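Local coordinates for protein coenzyme A transferase (Yersinia pestis, PDB 3QLI) that probably transfers coenzyme A from an acyl-CoA to a carboxylic acid such as acetate, at residues F176-N181 with S197-I202; G39-M44 with G140-M145; V180-P185 with E204-L209. All blocks are in the same frame, centred on the assembly; numbering follows the deposited sequence.

Contact 1 (F176-N181 with S197-I202); sequences FIVEVN and SEVDAI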
loop_
_atom_site.group_PDB
_atom_site.type_symbol
_atom_site.label_atom_id
_atom_site.label_comp_id
_atom_site.label_asym_id
_atom_site.label_seq_id
_atom_site.Cartn_x
_atom_site.Cartn_y
_atom_site.Cartn_z
ATOM N N PHE A 176 20.233 -25.180 -7.882
ATOM C CA PHE A 176 19.161 -25.559 -6.972
ATOM C C PHE A 176 19.530 -26.881 -6.308
ATOM O O PHE A 176 19.732 -27.888 -6.994
ATOM C CB PHE A 176 17.849 -25.690 -7.749
ATOM C CG PHE A 176 16.668 -26.095 -6.911
ATOM C CD1 PHE A 176 16.510 -25.615 -5.615
ATOM C CD2 PHE A 176 15.699 -26.943 -7.433
ATOM C CE1 PHE A 176 15.403 -25.972 -4.849
ATOM C CE2 PHE A 176 14.592 -27.314 -6.665
ATOM C CZ PHE A 176 14.444 -26.822 -5.380
ATOM N N ILE A 177 19.639 -26.866 -4.984
ATOM C CA ILE A 177 20.045 -28.045 -4.220
ATOM C C ILE A 177 18.886 -28.463 -3.332
ATOM O O ILE A 177 18.382 -27.647 -2.555
ATOM C CB ILE A 177 21.236 -27.720 -3.292
ATOM C CG1 ILE A 177 22.358 -27.046 -4.088
ATOM C CG2 ILE A 177 21.717 -28.984 -2.562
ATOM C CD1 ILE A 177 23.559 -26.645 -3.228
ATOM N N VAL A 178 18.451 -29.721 -3.433
ATOM C CA VAL A 178 17.320 -30.164 -2.614
ATOM C C VAL A 178 17.732 -31.124 -1.503
ATOM O O VAL A 178 18.702 -31.873 -1.625
ATOM C CB VAL A 178 16.214 -30.827 -3.454
ATOM C CG1 VAL A 178 15.774 -29.902 -4.580
ATOM C CG2 VAL A 178 16.695 -32.157 -3.999
ATOM N N GLU A 179 16.974 -31.081 -0.418
ATOM C CA GLU A 179 17.117 -32.030 0.667
ATOM C C GLU A 179 15.818 -32.823 0.744
ATOM O O GLU A 179 14.779 -32.308 1.172
ATOM C CB GLU A 179 17.389 -31.288 1.974
ATOM C CG GLU A 179 17.484 -32.186 3.208
ATOM C CD GLU A 179 18.224 -31.501 4.346
ATOM O OE1 GLU A 179 19.131 -30.687 4.049
ATOM O OE2 GLU A 179 17.910 -31.769 5.531
ATOM N N VAL A 180 15.884 -34.068 0.285
ATOM C CA VAL A 180 14.746 -34.968 0.270
ATOM C C VAL A 180 14.425 -35.406 1.697
ATOM O O VAL A 180 15.318 -35.787 2.468
ATOM C CB VAL A 180 15.035 -36.207 -0.622
ATOM C CG1 VAL A 180 14.008 -37.334 -0.370
ATOM C CG2 VAL A 180 15.075 -35.810 -2.095
ATOM N N ASN A 181 13.151 -35.341 2.050
ATOM C CA ASN A 181 12.707 -35.696 3.393
ATOM C C ASN A 181 11.340 -36.340 3.296
ATOM O O ASN A 181 10.387 -35.696 2.863
ATOM C CB ASN A 181 12.635 -34.432 4.255
ATOM C CG ASN A 181 12.270 -34.719 5.688
ATOM O OD1 ASN A 181 11.984 -35.858 6.051
ATOM N ND2 ASN A 181 12.289 -33.690 6.520
ATOM N N SER A 197 15.284 -32.907 -13.655
ATOM C CA SER A 197 16.127 -32.271 -14.656
ATOM C C SER A 197 16.434 -30.815 -14.302
ATOM O O SER A 197 17.329 -30.211 -14.886
ATOM C CB SER A 197 15.493 -32.370 -16.053
ATOM O OG SER A 197 14.284 -31.635 -16.123
ATOM N N GLU A 198 15.700 -30.265 -13.338
ATOM C CA GLU A 198 15.861 -28.882 -12.899
ATOM C C GLU A 198 16.604 -28.777 -11.570
ATOM O O GLU A 198 16.744 -27.692 -11.026
ATOM C CB GLU A 198 14.493 -28.221 -12.722
ATOM C CG GLU A 198 14.071 -27.376 -13.891
ATOM C CD GLU A 198 13.426 -28.185 -14.989
ATOM O OE1 GLU A 198 12.271 -28.619 -14.792
ATOM O OE2 GLU A 198 14.065 -28.381 -16.050
ATOM N N VAL A 199 17.051 -29.915 -11.052
ATOM C CA VAL A 199 17.699 -29.995 -9.756
ATOM C C VAL A 199 19.191 -30.252 -9.990
ATOM O O VAL A 199 19.564 -31.071 -10.829
ATOM C CB VAL A 199 17.065 -31.130 -8.923
ATOM C CG1 VAL A 199 17.853 -31.397 -7.649
ATOM C CG2 VAL A 199 15.585 -30.797 -8.610
ATOM N N ASP A 200 20.053 -29.538 -9.276
ATOM C CA ASP A 200 21.477 -29.676 -9.537
ATOM C C ASP A 200 22.134 -30.699 -8.633
ATOM O O ASP A 200 23.100 -31.362 -9.027
ATOM C CB ASP A 200 22.179 -28.326 -9.439
ATOM C CG ASP A 200 21.764 -27.392 -10.548
ATOM O OD1 ASP A 200 22.249 -27.561 -11.688
ATOM O OD2 ASP A 200 20.940 -26.498 -10.279
ATOM N N ALA A 201 21.617 -30.830 -7.420
ATOM C CA ALA A 201 22.164 -31.804 -6.484
ATOM C C ALA A 201 21.130 -32.191 -5.450
ATOM O O ALA A 201 20.235 -31.399 -5.124
ATOM C CB ALA A 201 23.420 -31.257 -5.808
ATOM N N ILE A 202 21.273 -33.406 -4.926
ATOM C CA ILE A 202 20.313 -33.987 -3.995
ATOM C C ILE A 202 21.002 -34.573 -2.767
ATOM O O ILE A 202 21.998 -35.294 -2.894
ATOM C CB ILE A 202 19.559 -35.146 -4.670
ATOM C CG1 ILE A 202 18.901 -34.664 -5.967
ATOM C CG2 ILE A 202 18.557 -35.781 -3.692
ATOM C CD1 ILE A 202 18.529 -35.806 -6.928
#
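Asp200 meets the start of strand 175-180 with both its side chain and its backbone. Its OD2 accepts from Phe176 N at 2.8 Å, on the side of the oxygen that faces away from OD1. The bond is fairly straight, 161° at the hydrogen. Asp200 N returns a bond to Phe176 O. Two residues later Val178 N donates to Ala201 O at 3.0 Å, and the two chains run on as parallel strands. Ile177 pairs with Ala201, and Val178 with Ile202. The CA-H groups of Ile177 and Ile202 add longer contacts to the carbonyls of Ala201 and Val178.

Val178 and Ile202 lie side by side on the same face of the sheet, with Val178 CG2 3.9 Å from Ile202 CG1. Chi1 of -54° puts Val178 CG1 anti to the carbonyl carbon and leaves CG2 between N and C, facing the second strand. Val199 crosses Val178 at about a right angle. Its CG1 touches Val178 CG2, and its CG2 lies 4.0 Å from Phe176 CD2. Val178 CG1, of the same strand, lies over one face of the Phe176 ring, toward its rim; Glu198 O is at the edge. Further along, Val180 CG2 packs on Ile202 CG2 at 3.8 Å.

The second carboxylate oxygen, OD1 of Asp200, forms a salt bridge with Arg175, which helps to set the group at the strand start. Strand 201-204 is the last strand of a parallel Rossmann-like sheet in this chain. Strand 143-148 flanks strand 175-180 on its other side. Phe157 of strand 156-158 and Tyr22 of helix 18-25 cover Val180 and Ile202.

Contact 2 (G39-M44 with G140-M145); sequences GSHLSM and GIDTFM
Gly140 O accepts from His41 ND1 at 2.8 Å, at the edge of the imidazole and in its plane. Gly140, with positive phi (88°), is the first residue to leave helix 131-139. Ile141 comes next and bends its end back, so that CD1 lies 3.8 Å from Ser43 CB.

Asp142 binds both backbone polar atoms of His41, N and O. Its OD2 accepts a hydrogen bond from His41 N at 2.8 Å through the anti lone pair, while Asp142 N gives to His41 O. The carboxylate is turned 52° from the imidazole plane, and its OD1 is held by a salt bridge to Arg174. His41 O takes a second bond, from Thr143 N at 3.2 Å, in the carbonyl plane.

From Thr143 the strands pair in regular parallel register, with Leu42, Ser43 and Met44 beside Thr143, Phe144 and Met145. Thr143 O receives Ser43 N. A water donates to Ser40 OG, which also bonds Ala37 O; the water's very short link to Thr143 OG1 is doubtful. Leu42 CD1 sits 3.8 Å from Thr143 CG2. The Phe144 ring has Ser43 CB at its edge, with CD1 of Phe144 3.6 Å from that carbon; CG anti to the backbone N (chi1 -169°) carries the ring alongside the first strand. Met145 N closes the ladder on Ser43 O, and its CE meets Leu42 CD1 at 4.0 Å.

This is the centre of the six-stranded parallel sheet. Helix 52-63 packs on Leu42, Met44 and Met145. Helix 166-172 covers Ile141 and Phe144. Strand 70-74 flanks strand 41-44, and strand 175-180 flanks strand 143-148.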
loop_
_atom_site.group_PDB
_atom_site.type_symbol
_atom_site.label_atom_id
_atom_site.label_comp_id
_atom_site.label_asym_id
_atom_site.label_seq_id
_atom_site.Cartn_x
_atom_site.Cartn_y
_atom_site.Cartn_z
ATOM N N GLY A 39 31.426 -14.683 -1.585
ATOM C CA GLY A 39 30.943 -13.477 -2.242
ATOM C C GLY A 39 29.729 -13.709 -3.138
ATOM O O GLY A 39 29.493 -12.932 -4.069
ATOM N N SER A 40 28.973 -14.775 -2.879
ATOM C CA SER A 40 27.776 -15.067 -3.677
ATOM C C SER A 40 26.492 -14.876 -2.861
ATOM O O SER A 40 26.546 -14.526 -1.675
ATOM C CB SER A 40 27.829 -16.478 -4.280
ATOM O OG SER A 40 27.747 -17.485 -3.279
ATOM N N HIS A 41 25.347 -15.088 -3.510
ATOM C CA HIS A 41 24.042 -14.891 -2.872
ATOM C C HIS A 41 23.328 -16.237 -2.747
ATOM O O HIS A 41 23.115 -16.932 -3.747
ATOM C CB HIS A 41 23.144 -13.957 -3.698
ATOM C CG HIS A 41 23.666 -12.557 -3.841
ATOM N ND1 HIS A 41 23.123 -11.652 -4.730
ATOM C CD2 HIS A 41 24.672 -11.901 -3.207
ATOM C CE1 HIS A 41 23.768 -10.500 -4.638
ATOM N NE2 HIS A 41 24.719 -10.627 -3.727
ATOM N N LEU A 42 22.954 -16.595 -1.525
ATOM C CA LEU A 42 22.199 -17.815 -1.292
ATOM C C LEU A 42 20.830 -17.484 -0.719
ATOM O O LEU A 42 20.679 -16.525 0.034
ATOM C CB LEU A 42 22.960 -18.730 -0.333
ATOM C CG LEU A 42 22.287 -20.077 -0.023
ATOM C CD1 LEU A 42 23.245 -21.225 -0.162
ATOM C CD2 LEU A 42 21.704 -20.048 1.362
ATOM N N SER A 43 19.826 -18.283 -1.073
ATOM C CA SER A 43 18.521 -18.163 -0.433
ATOM C C SER A 43 18.030 -19.569 -0.110
ATOM O O SER A 43 18.617 -20.559 -0.553
ATOM C CB SER A 43 17.525 -17.424 -1.338
ATOM O OG SER A 43 16.278 -17.191 -0.679
ATOM N N MET A 44 16.973 -19.657 0.679
ATOM C CA MET A 44 16.450 -20.943 1.101
ATOM C C MET A 44 14.951 -20.811 1.314
ATOM O O MET A 44 14.418 -19.706 1.317
ATOM C CB MET A 44 17.104 -21.373 2.411
ATOM C CG MET A 44 16.973 -20.319 3.510
ATOM S SD MET A 44 17.829 -20.814 5.027
ATOM C CE MET A 44 17.715 -19.304 5.995
ATOM N N GLY A 140 19.320 -11.275 -7.201
ATOM C CA GLY A 140 19.973 -12.345 -7.931
ATOM C C GLY A 140 20.429 -13.413 -6.956
ATOM O O GLY A 140 21.095 -13.118 -5.970
ATOM N N ILE A 141 20.060 -14.660 -7.226
ATOM C CA ILE A 141 20.397 -15.755 -6.323
ATOM C C ILE A 141 21.272 -16.775 -7.036
ATOM O O ILE A 141 20.910 -17.301 -8.088
ATOM C CB ILE A 141 19.127 -16.438 -5.769
ATOM C CG1 ILE A 141 18.294 -15.436 -4.953
ATOM C CG2 ILE A 141 19.492 -17.707 -4.950
ATOM C CD1 ILE A 141 19.021 -14.819 -3.744
ATOM N N ASP A 142 22.443 -17.037 -6.476
ATOM C CA ASP A 142 23.358 -18.000 -7.082
ATOM C C ASP A 142 23.028 -19.443 -6.682
ATOM O O ASP A 142 23.105 -20.358 -7.503
ATOM C CB ASP A 142 24.800 -17.624 -6.728
ATOM C CG ASP A 142 25.136 -16.211 -7.172
ATOM O OD1 ASP A 142 25.296 -16.018 -8.390
ATOM O OD2 ASP A 142 25.217 -15.293 -6.320
ATOM N N THR A 143 22.652 -19.635 -5.425
ATOM C CA THR A 143 22.304 -20.966 -4.920
ATOM C C THR A 143 21.023 -20.893 -4.116
ATOM O O THR A 143 20.865 -20.008 -3.264
ATOM C CB THR A 143 23.403 -21.546 -3.993
ATOM O OG1 THR A 143 24.653 -21.589 -4.690
ATOM C CG2 THR A 143 23.028 -22.971 -3.564
ATOM N N PHE A 144 20.104 -21.813 -4.404
ATOM C CA PHE A 144 18.881 -21.948 -3.627
ATOM C C PHE A 144 18.797 -23.362 -3.037
ATOM O O PHE A 144 19.077 -24.338 -3.737
ATOM C CB PHE A 144 17.652 -21.658 -4.498
ATOM C CG PHE A 144 16.382 -21.529 -3.708
ATOM C CD1 PHE A 144 16.205 -20.461 -2.836
ATOM C CD2 PHE A 144 15.372 -22.478 -3.821
ATOM C CE1 PHE A 144 15.047 -20.333 -2.093
ATOM C CE2 PHE A 144 14.201 -22.361 -3.060
ATOM C CZ PHE A 144 14.037 -21.296 -2.205
ATOM N N MET A 145 18.445 -23.458 -1.751
ATOM C CA MET A 145 18.329 -24.751 -1.066
ATOM C C MET A 145 16.953 -24.860 -0.407
ATOM O O MET A 145 16.489 -23.912 0.229
ATOM C CB MET A 145 19.453 -24.910 -0.015
ATOM C CG MET A 145 20.829 -24.475 -0.554
ATOM S SD MET A 145 22.253 -25.169 0.340
ATOM C CE MET A 145 21.971 -24.421 1.939
HETATM O O HOH W 1 26.290 -19.747 -4.589
#

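Contact 3 (V180-P185 with E204-L209); sequences VNRYMP and ENHVPL
Asn181 bonds Val207 of the second loop with the same side chain that opens an Asx turn, just past the parallel strand pair. In that turn Asn181 OD1 accepts from Tyr183 N at 2.9 Å, and Asn181 to Met184 form a type I turn. The same oxygen accepts a more bent bond from Val207 N at 3.2 Å. The two donors come from opposite faces of the amide plane, well off its lone pairs. The other end of the amide bonds in plane: ND2 donates to Val207 O at 2.8 Å. Asn181 CG is anti to its own nitrogen (chi1 -176°), and chi2 near zero keeps the amide directed at the second loop. Three bonds thus fix its rotation.

Arg182 holds its CG between the backbone N and the carbonyl carbon (chi1 64°), which sends an extended chain across His206 at about a right angle. NH1 ends 3.3 Å from His206 CB, the guanidinium 35° from the imidazole plane. Tyr183 CE2 lies over a face of the guanidinium. The Tyr183 ring takes Pro208 over one face in a CH-pi contact, with Pro208 CA 4.0 Å from the ring centroid.

Leu209 turns its end inward to a buried corner. CD2 touches Met184 CE and CD1 touches Pro185 CD, while Tyr303 of helix 300-306 also packs on this leucine. Met184 is bent at chi2 and chi3, which folds CE back to meet it.

At the strand end Asn205 N donates to Val180 O at 2.9 Å, nearly linear. Beside it, Arg182 N donates to His206 ND1 at 3.0 Å, close to the imidazole plane.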
loop_
_atom_site.group_PDB
_atom_site.type_symbol
_atom_site.label_atom_id
_atom_site.label_comp_id
_atom_site.label_asym_id
_atom_site.label_seq_id
_atom_site.Cartn_x
_atom_site.Cartn_y
_atom_site.Cartn_z
ATOM N N VAL A 180 15.884 -34.068 0.285
ATOM C CA VAL A 180 14.746 -34.968 0.270
ATOM C C VAL A 180 14.425 -35.406 1.697
ATOM O O VAL A 180 15.318 -35.787 2.468
ATOM C CB VAL A 180 15.035 -36.207 -0.622
ATOM C CG1 VAL A 180 14.008 -37.334 -0.370
ATOM C CG2 VAL A 180 15.075 -35.810 -2.095
ATOM N N ASN A 181 13.151 -35.341 2.050
ATOM C CA ASN A 181 12.707 -35.696 3.393
ATOM C C ASN A 181 11.340 -36.340 3.296
ATOM O O ASN A 181 10.387 -35.696 2.863
ATOM C CB ASN A 181 12.635 -34.432 4.255
ATOM C CG ASN A 181 12.270 -34.719 5.688
ATOM O OD1 ASN A 181 11.984 -35.858 6.051
ATOM N ND2 ASN A 181 12.289 -33.690 6.520
ATOM N N ARG A 182 11.226 -37.607 3.691
ATOM C CA ARG A 182 9.944 -38.301 3.551
ATOM C C ARG A 182 8.882 -37.683 4.455
ATOM O O ARG A 182 7.685 -37.918 4.273
ATOM C CB ARG A 182 10.086 -39.808 3.809
ATOM C CG ARG A 182 10.501 -40.150 5.219
ATOM C CD ARG A 182 10.433 -41.658 5.494
ATOM N NE ARG A 182 10.391 -41.904 6.933
ATOM C CZ ARG A 182 11.455 -42.193 7.679
ATOM N NH1 ARG A 182 12.655 -42.304 7.120
ATOM N NH2 ARG A 182 11.313 -42.386 8.987
ATOM N N TYR A 183 9.313 -36.876 5.423
ATOM C CA TYR A 183 8.353 -36.161 6.272
ATOM C C TYR A 183 7.763 -34.921 5.594
ATOM O O TYR A 183 6.799 -34.340 6.092
ATOM C CB TYR A 183 8.976 -35.771 7.612
ATOM C CG TYR A 183 9.251 -36.947 8.513
ATOM C CD1 TYR A 183 8.315 -37.359 9.453
ATOM C CD2 TYR A 183 10.444 -37.652 8.423
ATOM C CE1 TYR A 183 8.559 -38.439 10.284
ATOM C CE2 TYR A 183 10.695 -38.740 9.249
ATOM C CZ TYR A 183 9.753 -39.125 10.177
ATOM O OH TYR A 183 10.000 -40.205 10.997
ATOM N N MET A 184 8.335 -34.512 4.465
ATOM C CA MET A 184 7.795 -33.362 3.731
ATOM C C MET A 184 6.622 -33.824 2.867
ATOM O O MET A 184 6.784 -34.684 2.014
ATOM C CB MET A 184 8.872 -32.718 2.843
ATOM C CG MET A 184 8.368 -31.482 2.092
ATOM S SD MET A 184 7.877 -30.116 3.157
ATOM C CE MET A 184 9.465 -29.388 3.557
ATOM N N PRO A 185 5.427 -33.267 3.094
ATOM C CA PRO A 185 4.280 -33.709 2.290
ATOM C C PRO A 185 4.417 -33.376 0.800
ATOM O O PRO A 185 5.029 -32.365 0.432
ATOM C CB PRO A 185 3.106 -32.932 2.899
ATOM C CG PRO A 185 3.754 -31.718 3.551
ATOM C CD PRO A 185 5.046 -32.267 4.106
ATOM N N GLU A 204 19.710 -36.514 1.132
ATOM C CA GLU A 204 18.552 -37.133 1.784
ATOM C C GLU A 204 18.715 -37.045 3.288
ATOM O O GLU A 204 19.769 -37.397 3.835
ATOM C CB GLU A 204 18.411 -38.605 1.375
ATOM C CG GLU A 204 18.126 -38.810 -0.111
ATOM C CD GLU A 204 18.283 -40.260 -0.579
ATOM O OE1 GLU A 204 19.055 -41.032 0.036
ATOM O OE2 GLU A 204 17.643 -40.624 -1.586
ATOM N N ASN A 205 17.670 -36.571 3.952
ATOM C CA ASN A 205 17.668 -36.409 5.399
ATOM C C ASN A 205 16.242 -36.486 5.913
ATOM O O ASN A 205 15.503 -35.493 5.868
ATOM C CB ASN A 205 18.289 -35.069 5.814
ATOM C CG ASN A 205 18.480 -34.962 7.318
ATOM O OD1 ASN A 205 18.982 -35.892 7.948
ATOM N ND2 ASN A 205 18.072 -33.839 7.902
ATOM N N HIS A 206 15.859 -37.662 6.404
ATOM C CA HIS A 206 14.486 -37.903 6.864
ATOM C C HIS A 206 14.337 -37.611 8.341
ATOM O O HIS A 206 14.772 -38.401 9.180
ATOM C CB HIS A 206 14.088 -39.351 6.584
ATOM C CG HIS A 206 14.357 -39.782 5.175
ATOM N ND1 HIS A 206 13.643 -39.293 4.102
ATOM C CD2 HIS A 206 15.259 -40.653 4.663
ATOM C CE1 HIS A 206 14.096 -39.840 2.987
ATOM N NE2 HIS A 206 15.077 -40.669 3.300
ATOM N N VAL A 207 13.724 -36.470 8.658
ATOM C CA VAL A 207 13.511 -36.052 10.038
ATOM C C VAL A 207 12.206 -35.281 10.096
ATOM O O VAL A 207 11.808 -34.658 9.118
ATOM C CB VAL A 207 14.648 -35.146 10.558
ATOM C CG1 VAL A 207 15.963 -35.921 10.648
ATOM C CG2 VAL A 207 14.800 -33.917 9.664
ATOM N N PRO A 208 11.518 -35.335 11.235
ATOM C CA PRO A 208 10.234 -34.631 11.271
ATOM C C PRO A 208 10.413 -33.140 10.989
ATOM O O PRO A 208 11.452 -32.564 11.312
ATOM C CB PRO A 208 9.752 -34.864 12.703
ATOM C CG PRO A 208 10.395 -36.197 13.087
ATOM C CD PRO A 208 11.752 -36.157 12.438
ATOM N N LEU A 209 9.407 -32.519 10.387
ATOM C CA LEU A 209 9.478 -31.087 10.115
ATOM C C LEU A 209 9.405 -30.291 11.414
ATOM O O LEU A 209 8.764 -30.719 12.367
ATOM C CB LEU A 209 8.322 -30.668 9.204
ATOM C CG LEU A 209 8.235 -31.325 7.826
ATOM C CD1 LEU A 209 7.081 -30.712 7.018
ATOM C CD2 LEU A 209 9.539 -31.219 7.062
#

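Overall arrangement
Contacts 1 and 2 belong to the same parallel sheet. Contact 2 joins its central strands 41-44 and 143-148, and contact 1 its last two, 175-180 and 201-204. They touch where Ile177 N meets Phe144 O at 2.9 Å, a probable hydrogen bond. Both are largely buried, and in each an aspartate carboxylate receives a backbone N-H of the neighbouring strand. Contact 3 starts from Val180 and Asn181 of contact 1 and continues past the strand ends. It is partly exposed, and after one last bridge side-chain amide, imidazole and ring contacts take over. Contact 2 alone is near a CoA-binding residue: the Met44 side chain is about 9 Å from that of Glu76, seen to bind CoA.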